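Local coordinates for protein cyclohexadienyl dehydratase (PDB 5JOS) that probably catalyses the dehydration and decarboxylation of prephenate to phenylpyruvate and of arogenate to phenylalanine, on a periplasmic binding protein scaffold, at residues 58-63 with 221-226; 105-110 with 239-244; 67-70 with 76-79. All blocks are in the same frame, centred on the assembly; numbering follows the deposited sequence.

Interaction 1: 58-63 with 221-226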
# COMPACT_ATOMS: atom_id res chain seq x y z
N LYS A 58 -20.33 -3.25 -3.88
CA LYS A 58 -21.04 -4.24 -4.62
C LYS A 58 -21.20 -5.46 -3.71
O LYS A 58 -22.22 -6.07 -3.68
CB LYS A 58 -20.23 -4.54 -5.88
CG LYS A 58 -20.77 -5.65 -6.77
CD LYS A 58 -19.83 -5.84 -7.98
CE LYS A 58 -20.51 -6.59 -9.15
NZ LYS A 58 -20.31 -8.08 -9.11
N SER A 59 -20.19 -5.80 -2.94
CA SER A 59 -20.36 -6.92 -2.03
C SER A 59 -21.56 -6.67 -1.05
O SER A 59 -22.28 -7.51 -0.74
CB SER A 59 -19.11 -7.00 -1.19
OG SER A 59 -19.24 -8.05 -0.26
N LEU A 60 -21.69 -5.44 -0.61
CA LEU A 60 -22.73 -5.07 0.25
C LEU A 60 -24.08 -4.97 -0.41
O LEU A 60 -25.09 -4.86 0.28
CB LEU A 60 -22.38 -3.74 0.91
CG LEU A 60 -21.23 -3.84 1.93
CD1 LEU A 60 -20.72 -2.45 2.22
CD2 LEU A 60 -21.66 -4.47 3.24
N GLY A 61 -24.10 -4.92 -1.74
CA GLY A 61 -25.36 -4.75 -2.45
C GLY A 61 -25.76 -3.30 -2.37
O GLY A 61 -26.94 -3.05 -2.29
N VAL A 62 -24.82 -2.34 -2.34
CA VAL A 62 -25.19 -0.90 -2.31
C VAL A 62 -24.42 -0.07 -3.33
O VAL A 62 -23.40 -0.51 -3.84
CB VAL A 62 -24.99 -0.25 -0.91
CG1 VAL A 62 -25.77 -1.03 0.15
CG2 VAL A 62 -23.51 -0.16 -0.51
N LYS A 63 -24.85 1.18 -3.54
CA LYS A 63 -24.09 2.15 -4.35
C LYS A 63 -22.87 2.70 -3.59
O LYS A 63 -22.92 2.83 -2.38
CB LYS A 63 -25.04 3.30 -4.76
N LEU A 221 -16.47 -3.55 10.75
CA LEU A 221 -15.07 -3.85 10.64
C LEU A 221 -14.89 -5.37 10.36
O LEU A 221 -14.07 -5.77 9.56
CB LEU A 221 -14.34 -3.48 11.91
CG LEU A 221 -12.92 -4.04 11.92
CD1 LEU A 221 -12.09 -3.08 11.12
CD2 LEU A 221 -12.29 -4.21 13.29
N ASN A 222 -15.61 -6.21 11.08
CA ASN A 222 -15.55 -7.67 10.82
C ASN A 222 -15.99 -8.03 9.39
O ASN A 222 -15.43 -8.96 8.81
CB ASN A 222 -16.46 -8.40 11.76
CG ASN A 222 -15.88 -8.46 13.17
OD1 ASN A 222 -14.76 -8.10 13.43
ND2 ASN A 222 -16.65 -8.90 14.05
N TYR A 223 -17.05 -7.37 8.91
CA TYR A 223 -17.44 -7.58 7.53
C TYR A 223 -16.28 -7.26 6.63
O TYR A 223 -15.94 -8.00 5.76
CB TYR A 223 -18.59 -6.64 7.12
CG TYR A 223 -19.22 -6.96 5.75
CD1 TYR A 223 -18.60 -6.57 4.57
CD2 TYR A 223 -20.46 -7.62 5.65
CE1 TYR A 223 -19.17 -6.89 3.32
CE2 TYR A 223 -21.01 -7.93 4.40
CZ TYR A 223 -20.36 -7.55 3.24
OH TYR A 223 -20.89 -7.81 1.99
N VAL A 224 -15.70 -6.09 6.79
CA VAL A 224 -14.58 -5.68 5.93
C VAL A 224 -13.44 -6.61 5.91
O VAL A 224 -12.88 -6.89 4.82
CB VAL A 224 -14.07 -4.27 6.22
CG1 VAL A 224 -12.85 -3.92 5.39
CG2 VAL A 224 -15.14 -3.28 5.93
N ASN A 225 -13.07 -7.10 7.10
CA ASN A 225 -12.02 -8.08 7.22
C ASN A 225 -12.33 -9.41 6.57
O ASN A 225 -11.46 -10.03 5.94
CB ASN A 225 -11.65 -8.30 8.70
CG ASN A 225 -10.78 -7.11 9.25
OD1 ASN A 225 -10.21 -6.36 8.49
ND2 ASN A 225 -10.71 -6.95 10.55
N GLN A 226 -13.54 -9.93 6.78
CA GLN A 226 -13.94 -11.11 6.01
C GLN A 226 -13.94 -10.82 4.51
O GLN A 226 -13.55 -11.62 3.69
CB GLN A 226 -15.34 -11.47 6.37
CG GLN A 226 -15.42 -12.04 7.75
CD GLN A 226 -16.77 -11.83 8.33
OE1 GLN A 226 -17.66 -11.19 7.74
NE2 GLN A 226 -16.97 -12.41 9.46
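Tyr223 reaches across from its helix to the last turn of helix 48-60, where Ser59 and Leu60 receive it in different ways. The phenol oxygen is 2.8 Å from Ser59 OG, a hydroxyl-to-hydroxyl hydrogen bond in which either could be the donor, and Ser59 OG approaches at the ring edge, near its plane. Leu60 instead covers a face: its CD2 methyl stands 3.6 Å from the ring centroid and 21° off the ring normal, a CH-pi contact. The methyl is shifted toward the hydroxyl-bearing rim, with Leu60 CD2 3.3 Å from Tyr223 CZ.

Long reach is what makes this possible, since Leu60 CA and Tyr223 CA are still 9.3 Å apart. With CG anti to the backbone N (chi1 -170°), the tyrosine side chain spans the gap, and the Leu60 side chain runs antiparallel alongside it, with CD2 over the ring. Behind Leu60 the helix ends in a Schellman motif, in which Gly61 takes up positive phi and its N bonds to Lys58 O at 2.9 Å, a conformation that favours glycine.

Leu60 also packs on Leu16 and Met20 of helix 15-22. Helix 218-233 in turn rests through Leu221 and Val224 on Met213 of strand 205-213, and Lys63 pairs through its backbone with Gly23 and Leu25. Tyr223 thus joins helix 218-233 to the end of helix 48-60, just before strand 63-68.

Interaction 2: 105-110 with 239-244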
# COMPACT_ATOMS: atom_id res chain seq x y z
N PRO A 105 -4.45 -5.47 6.98
CA PRO A 105 -3.69 -4.71 6.00
C PRO A 105 -3.91 -5.28 4.65
O PRO A 105 -4.08 -6.45 4.51
CB PRO A 105 -2.25 -4.87 6.48
CG PRO A 105 -2.25 -6.08 7.37
CD PRO A 105 -3.58 -6.06 8.04
N TYR A 106 -4.02 -4.46 3.63
CA TYR A 106 -4.09 -5.01 2.29
C TYR A 106 -2.80 -4.84 1.46
O TYR A 106 -2.71 -5.33 0.32
CB TYR A 106 -5.26 -4.39 1.50
CG TYR A 106 -5.20 -2.93 1.31
CD1 TYR A 106 -5.70 -2.09 2.26
CD2 TYR A 106 -4.66 -2.36 0.17
CE1 TYR A 106 -5.62 -0.72 2.10
CE2 TYR A 106 -4.60 -1.00 0.01
CZ TYR A 106 -5.13 -0.19 0.97
OH TYR A 106 -5.17 1.17 0.84
N MET A 107 -1.84 -4.13 2.04
CA MET A 107 -0.52 -4.02 1.48
C MET A 107 0.47 -3.78 2.59
O MET A 107 0.20 -3.02 3.57
CB MET A 107 -0.48 -2.80 0.52
CG MET A 107 0.76 -2.83 -0.34
SD MET A 107 0.69 -1.34 -1.34
CE MET A 107 -0.75 -1.78 -2.35
N THR A 108 1.63 -4.39 2.43
CA THR A 108 2.79 -4.10 3.29
C THR A 108 3.90 -3.41 2.51
O THR A 108 4.00 -3.61 1.32
CB THR A 108 3.33 -5.33 3.97
OG1 THR A 108 3.64 -6.31 3.00
CG2 THR A 108 2.21 -5.97 4.86
N PHE A 109 4.61 -2.51 3.14
CA PHE A 109 5.64 -1.81 2.46
C PHE A 109 6.74 -1.34 3.38
O PHE A 109 6.59 -1.42 4.58
CB PHE A 109 5.02 -0.65 1.67
CG PHE A 109 4.52 0.51 2.48
CD1 PHE A 109 3.23 0.52 2.98
CD2 PHE A 109 5.27 1.60 2.65
CE1 PHE A 109 2.77 1.59 3.71
CE2 PHE A 109 4.83 2.69 3.37
CZ PHE A 109 3.57 2.69 3.89
N GLY A 110 7.86 -0.87 2.81
CA GLY A 110 8.87 -0.15 3.56
C GLY A 110 10.05 0.08 2.69
O GLY A 110 10.08 1.06 1.98
N LYS A 239 -4.47 -9.10 -9.01
CA LYS A 239 -4.77 -8.42 -10.28
C LYS A 239 -4.65 -6.92 -10.11
O LYS A 239 -4.16 -6.22 -10.95
CB LYS A 239 -6.18 -8.75 -10.75
CG LYS A 239 -6.20 -9.86 -11.76
CD LYS A 239 -6.24 -11.23 -11.11
CE LYS A 239 -7.26 -12.09 -11.83
NZ LYS A 239 -7.53 -13.37 -11.10
N LEU A 240 -5.07 -6.44 -8.97
CA LEU A 240 -4.91 -5.04 -8.66
C LEU A 240 -3.46 -4.61 -8.53
O LEU A 240 -3.08 -3.52 -8.97
CB LEU A 240 -5.62 -4.73 -7.34
CG LEU A 240 -7.15 -4.77 -7.38
CD1 LEU A 240 -7.67 -4.52 -5.95
CD2 LEU A 240 -7.62 -3.68 -8.30
N TYR A 241 -2.65 -5.44 -7.88
CA TYR A 241 -1.20 -5.16 -7.81
C TYR A 241 -0.62 -5.08 -9.20
O TYR A 241 0.16 -4.19 -9.58
CB TYR A 241 -0.47 -6.28 -7.07
CG TYR A 241 -0.40 -6.12 -5.55
CD1 TYR A 241 -1.50 -5.73 -4.84
CD2 TYR A 241 0.78 -6.42 -4.83
CE1 TYR A 241 -1.47 -5.60 -3.47
CE2 TYR A 241 0.82 -6.28 -3.43
CZ TYR A 241 -0.32 -5.91 -2.78
OH TYR A 241 -0.35 -5.75 -1.40
N GLU A 242 -1.04 -6.02 -10.02
CA GLU A 242 -0.53 -6.02 -11.34
C GLU A 242 -0.95 -4.75 -12.13
O GLU A 242 -0.11 -4.05 -12.71
CB GLU A 242 -1.05 -7.28 -11.96
CG GLU A 242 -0.70 -7.47 -13.37
CD GLU A 242 -1.20 -8.83 -13.76
OE1 GLU A 242 -2.15 -8.91 -14.54
OE2 GLU A 242 -0.71 -9.82 -13.16
N LYS A 243 -2.25 -4.50 -12.14
CA LYS A 243 -2.82 -3.38 -12.86
C LYS A 243 -2.24 -2.02 -12.38
O LYS A 243 -1.82 -1.20 -13.18
CB LYS A 243 -4.34 -3.39 -12.68
CG LYS A 243 -5.05 -2.22 -13.30
CD LYS A 243 -6.57 -2.25 -13.09
CE LYS A 243 -7.15 -1.01 -13.77
NZ LYS A 243 -8.61 -0.75 -13.44
N TRP A 244 -2.26 -1.78 -11.08
CA TRP A 244 -1.89 -0.48 -10.55
C TRP A 244 -0.43 -0.36 -10.13
O TRP A 244 0.07 0.69 -10.18
CB TRP A 244 -2.80 -0.13 -9.34
CG TRP A 244 -4.22 0.05 -9.72
CD1 TRP A 244 -5.22 -0.82 -9.54
CD2 TRP A 244 -4.77 1.16 -10.45
NE1 TRP A 244 -6.39 -0.32 -10.05
CE2 TRP A 244 -6.12 0.91 -10.63
CE3 TRP A 244 -4.21 2.36 -10.95
CZ2 TRP A 244 -6.96 1.76 -11.33
CZ3 TRP A 244 -5.04 3.22 -11.64
CH2 TRP A 244 -6.43 2.91 -11.84
O HOH W 1 1.94 -6.07 0.21
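Met107 and Tyr241 mark the closest backbone approach, 9.4 Å between their CA atoms, with the strand 107-109 region facing helix 236-245 at a wider pi-type turn spanning 241-244. The gap is bridged by the Tyr241 side chain, whose hydroxyl makes the polar contacts and the closest approaches. Tyr241 OH donates to Tyr106 O at 3.0 Å; the approach lies in the carbonyl plane on a lone pair, with a C=O...donor angle of 130°, close to the direction expected for an sp2 oxygen. Both this carbonyl oxygen and water 1 lie at the edge of the phenol ring, in its plane.

The water gives the same hydroxyl its second bond. It donates to Tyr241 OH at 2.8 Å and accepts from Thr108 N, also at 2.8 Å, linking the phenol to the backbone further along the strand. Met107, the residue between the two bonded backbone groups in sequence, comes alongside the hydroxyl: its CG lies within 3.3 Å of Tyr241 OH, and the bend at chi3 (-67°) brings its CE to 4.0 Å from Tyr241 CE1, an oblique approach to the ring. Phe48 of helix 48-60 touches both Met107 and Tyr241, adding an apolar neighbour from a third element.

Beyond the pair, Tyr106 stacks on Tyr211, and the chain turns a corner at Gly110 into another sheet, consistent with a crossing strand of the two-lobed binding-protein fold. Chemically, the phenol acts as donor and acceptor at once, which fixes the direction of its O-H and satisfies the carbonyl of a buried residue and, through water, a strand amide. Tyr241 thus joins helix 236-245 to the segment at 105-110 through polar bonds to main chain, with Met107 as the apolar neighbour.

Interaction 3: 67-70 with 76-79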
# COMPACT_ATOMS: atom_id res chain seq x y z
N VAL A 67 -16.68 10.54 -0.94
CA VAL A 67 -16.79 11.82 -0.22
C VAL A 67 -15.38 12.41 -0.17
O VAL A 67 -14.52 11.80 0.43
CB VAL A 67 -17.37 11.56 1.14
CG1 VAL A 67 -17.42 12.86 2.01
CG2 VAL A 67 -18.78 11.01 0.99
N PRO A 68 -15.15 13.58 -0.85
CA PRO A 68 -13.86 14.25 -0.84
C PRO A 68 -13.43 14.51 0.62
O PRO A 68 -14.24 14.90 1.43
CB PRO A 68 -14.12 15.58 -1.54
CG PRO A 68 -15.44 15.44 -2.27
CD PRO A 68 -16.16 14.26 -1.68
N THR A 69 -12.19 14.17 0.96
CA THR A 69 -11.60 14.60 2.20
C THR A 69 -10.14 14.98 1.85
O THR A 69 -9.70 14.82 0.68
CB THR A 69 -11.74 13.50 3.29
OG1 THR A 69 -11.35 13.98 4.59
CG2 THR A 69 -10.90 12.38 2.99
N THR A 70 -9.41 15.48 2.83
CA THR A 70 -8.03 15.91 2.63
C THR A 70 -7.20 15.37 3.79
O THR A 70 -7.74 15.01 4.86
CB THR A 70 -7.89 17.45 2.70
OG1 THR A 70 -8.09 17.84 4.04
CG2 THR A 70 -8.95 18.21 1.80
N SER A 76 -10.72 14.17 11.41
CA SER A 76 -11.91 14.83 11.99
C SER A 76 -13.15 14.56 11.14
O SER A 76 -14.21 14.34 11.70
CB SER A 76 -11.70 16.34 12.25
OG SER A 76 -11.37 16.92 11.04
N ASP A 77 -13.02 14.52 9.81
CA ASP A 77 -14.13 14.09 8.96
C ASP A 77 -14.61 12.70 9.33
O ASP A 77 -15.81 12.43 9.50
CB ASP A 77 -13.76 14.07 7.48
CG ASP A 77 -13.63 15.45 6.93
OD1 ASP A 77 -13.97 16.41 7.65
OD2 ASP A 77 -13.09 15.61 5.83
N LEU A 78 -13.67 11.80 9.53
CA LEU A 78 -14.06 10.45 9.92
C LEU A 78 -14.80 10.49 11.25
O LEU A 78 -15.84 9.86 11.41
CB LEU A 78 -12.83 9.56 10.06
CG LEU A 78 -13.15 8.11 10.49
CD1 LEU A 78 -13.99 7.45 9.42
CD2 LEU A 78 -11.94 7.24 10.72
N GLN A 79 -14.30 11.23 12.24
CA GLN A 79 -14.97 11.23 13.53
C GLN A 79 -16.35 11.91 13.53
O GLN A 79 -17.15 11.61 14.42
CB GLN A 79 -14.13 11.93 14.56
CG GLN A 79 -13.04 11.02 15.07
CD GLN A 79 -12.06 11.81 15.89
OE1 GLN A 79 -11.04 12.25 15.37
NE2 GLN A 79 -12.39 12.07 17.15
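Asp77 and Thr69 are joined by one short hydrogen bond, Thr69 OG1 donating to Asp77 OD2 at 2.7 Å, and it is the whole of the polar contact between 67-70 and 76-79. Taken in order along the helix, Ser76 comes first and is turned back to its own turn, its OG making a weak hydrogen bond to Thr73 O.

Asp77 follows and does the bridging, its CA 7.2 Å from that of Thr69. Its carboxylate is met on the anti side of OD2, with the threonine hydroxyl 23° out of the carboxylate plane. On the donor side, chi1 of -171° sets the Thr69 hydroxyl opposite the backbone N, from where it reaches the acid, and the CB of Thr69 comes to 3.6 Å from the same oxygen. Thr73 OG1 also bonds to OD2, so this oxygen is gripped twice, and Thr73 is in turn bonded to Thr70 OG1; the loop between strand and helix is thus laced by a chain of hydroxyls centred on the acid. Replacing Asp77 by an alanine would probably leave the hydroxyls of Thr69 and Thr73 without their shared acceptor and let the loop between them move more freely. Leu78 then packs against Phe83, Ala100 and Pro214.

In the fold, strand 63-68 edges a parallel sheet beside strand 24-29, and Thr69 still pairs with Thr29 through the backbone. Helix 74-79 follows as the connection of a beta-alpha-beta crossover that passes strand 24-29 to reach strand 85-86, and the bond joins the second half of this short helix to the residue just after the strand.

Interactions 1 and 3 adjoin in sequence, since helix 48-60 runs through Gly61 into strand 63-68, yet their centres lie 20 Å apart and they share no other touch. Interactions 1 and 2 each bring a late helix, 218-233 or 236-245, onto earlier elements; their segments alternate along the chain, and nearest atoms are about 6 Å apart, with centres 19 Å apart. Interaction 3 lies farther from interaction 2, 24 Å centre to centre. In this family the substrate probably binds between the two lobes, and interaction 2, centred 5 Å from the chain's centre, probably lies close to their junction. None of the contacts includes the sodium site of Ala189, His192 and Leu195.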